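Local structure of putative XRE-family transcriptional regulator (Rhodococcus sp., 2OFY) at residues 21-25 with 66-70. The protein probably binds DNA through a helix-turn-helix domain of the XRE family and may thereby regulate transcription. Sequence-based numbering, arbitrary orientation.
Sequences LRSAR and VLDLS
L67 meets the last turn of helix 8-25 with both of its methyl branches, which divide the work. CD2 lies over the backbone of R25, 3.7 Å from R25 CA. The polar end of R25 leads elsewhere, its NE salt-bridged to E48 and its NH1 bonded to M28 O, leaving the arginine's CA and CB to face L67. CD1 turns to the neighbouring A24, 4.0 Å from its CB. CD1 also comes within 3.8 Å of L21 O, a carbonyl already engaged by R25 N (2.9 Å) inside the helix, so the methyl rests on a satisfied polar atom. With CG anti to its carbonyl carbon (chi1 -56°), L67 directs this fork toward the helix, and its side chain crosses that of L21 at about a right angle. The chain then turns at D68, whose positive phi (49°) belongs to the Schellman motif ending helix 57-66. That turn brings L69 back to the same helix face. Here CG is anti to the backbone N (chi1 179°), and the CD2 branch reaches L21 CD2 at 3.5 Å and A24 CB at 3.9 Å. L21 and A24, one helical turn apart, thus each touch both leucines. Next in line, S70, at the N-cap of helix 71-75, makes weak OG bonds to D72 N and D73 N, and its OG hydrogen-bonds D72 OD2 of the second subunit. Within the helix-turn-helix domain, leucine methyls set against L21, A24 and the last turn's backbone join these segments without hydrogen bonds between them; the fit (222 Å² buried, both sides summed) depends on shape.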
loop_
_atom_site.group_PDB
_atom_site.type_symbol
_atom_site.label_atom_id
_atom_site.label_comp_id
_atom_site.label_asym_id
_atom_site.label_seq_id
_atom_site.Cartn_x
_atom_site.Cartn_y
_atom_site.Cartn_z
ATOM N N LEU A 21 -8.313 0.957 10.554
ATOM C CA LEU A 21 -8.900 2.114 9.853
ATOM C C LEU A 21 -10.259 2.461 10.507
ATOM O O LEU A 21 -10.592 3.640 10.717
ATOM C CB LEU A 21 -9.091 1.822 8.363
ATOM C CG LEU A 21 -7.717 1.726 7.669
ATOM C CD1 LEU A 21 -7.916 1.322 6.217
ATOM C CD2 LEU A 21 -6.933 3.048 7.785
ATOM N N ARG A 22 -11.046 1.432 10.821
ATOM C CA ARG A 22 -12.343 1.693 11.472
ATOM C C ARG A 22 -12.142 2.387 12.838
ATOM O O ARG A 22 -12.827 3.362 13.125
ATOM C CB ARG A 22 -13.159 0.372 11.613
ATOM C CG ARG A 22 -14.490 0.488 12.431
ATOM C CD ARG A 22 -15.337 1.496 11.834
ATOM N NE ARG A 22 -16.529 1.850 12.627
ATOM C CZ ARG A 22 -16.648 2.986 13.292
ATOM N NH1 ARG A 22 -15.634 3.847 13.345
ATOM N NH2 ARG A 22 -17.780 3.232 13.932
ATOM N N SER A 23 -11.207 1.883 13.634
ATOM C CA SER A 23 -10.947 2.467 14.959
ATOM C C SER A 23 -10.446 3.892 14.776
ATOM O O SER A 23 -10.837 4.796 15.540
ATOM C CB SER A 23 -9.887 1.641 15.695
ATOM O OG SER A 23 -10.455 0.386 16.050
ATOM N N ALA A 24 -9.580 4.130 13.782
ATOM C CA ALA A 24 -9.066 5.503 13.534
ATOM C C ALA A 24 -10.175 6.470 13.100
ATOM O O ALA A 24 -10.214 7.643 13.517
ATOM C CB ALA A 24 -7.929 5.535 12.551
ATOM N N ARG A 25 -11.139 5.953 12.360
ATOM C CA ARG A 25 -12.282 6.779 11.953
ATOM C C ARG A 25 -13.097 7.178 13.200
ATOM O O ARG A 25 -13.518 8.340 13.320
ATOM C CB ARG A 25 -13.123 6.059 10.913
ATOM C CG ARG A 25 -14.326 6.922 10.477
ATOM C CD ARG A 25 -14.993 6.361 9.243
ATOM N NE ARG A 25 -15.537 5.012 9.422
ATOM C CZ ARG A 25 -16.705 4.718 10.017
ATOM N NH1 ARG A 25 -17.491 5.667 10.619
ATOM N NH2 ARG A 25 -17.102 3.445 10.032
ATOM N N VAL A 66 -6.593 11.250 5.453
ATOM C CA VAL A 66 -7.838 11.873 5.931
ATOM C C VAL A 66 -7.957 11.660 7.447
ATOM O O VAL A 66 -8.417 12.576 8.180
ATOM C CB VAL A 66 -9.083 11.332 5.178
ATOM C CG1 VAL A 66 -10.417 11.795 5.842
ATOM C CG2 VAL A 66 -9.050 11.736 3.634
ATOM N N LEU A 67 -7.532 10.477 7.913
ATOM C CA LEU A 67 -7.637 10.097 9.331
ATOM C C LEU A 67 -6.450 10.534 10.176
ATOM O O LEU A 67 -6.401 10.207 11.382
ATOM C CB LEU A 67 -7.856 8.581 9.471
ATOM C CG LEU A 67 -9.066 8.045 8.713
ATOM C CD1 LEU A 67 -9.004 6.519 8.840
ATOM C CD2 LEU A 67 -10.379 8.602 9.363
ATOM N N ASP A 68 -5.516 11.293 9.570
ATOM C CA ASP A 68 -4.267 11.687 10.227
ATOM C C ASP A 68 -3.569 10.519 10.864
ATOM O O ASP A 68 -3.094 10.586 12.018
ATOM C CB ASP A 68 -4.493 12.751 11.276
ATOM C CG ASP A 68 -3.840 14.027 10.899
ATOM O OD1 ASP A 68 -2.745 14.298 11.453
ATOM O OD2 ASP A 68 -4.400 14.731 10.019
ATOM N N LEU A 69 -3.487 9.468 10.076
ATOM C CA LEU A 69 -2.950 8.212 10.560
ATOM C C LEU A 69 -1.654 7.953 9.772
ATOM O O LEU A 69 -1.627 8.163 8.566
ATOM C CB LEU A 69 -4.046 7.177 10.326
ATOM C CG LEU A 69 -3.857 5.739 10.686
ATOM C CD1 LEU A 69 -3.728 5.598 12.211
ATOM C CD2 LEU A 69 -5.026 4.853 10.104
ATOM N N SER A 70 -0.558 7.607 10.460
ATOM C CA SER A 70 0.693 7.304 9.759
ATOM C C SER A 70 0.662 5.885 9.198
ATOM O O SER A 70 0.315 4.948 9.917
ATOM C CB SER A 70 1.899 7.426 10.715
ATOM O OG SER A 70 3.055 6.754 10.208
#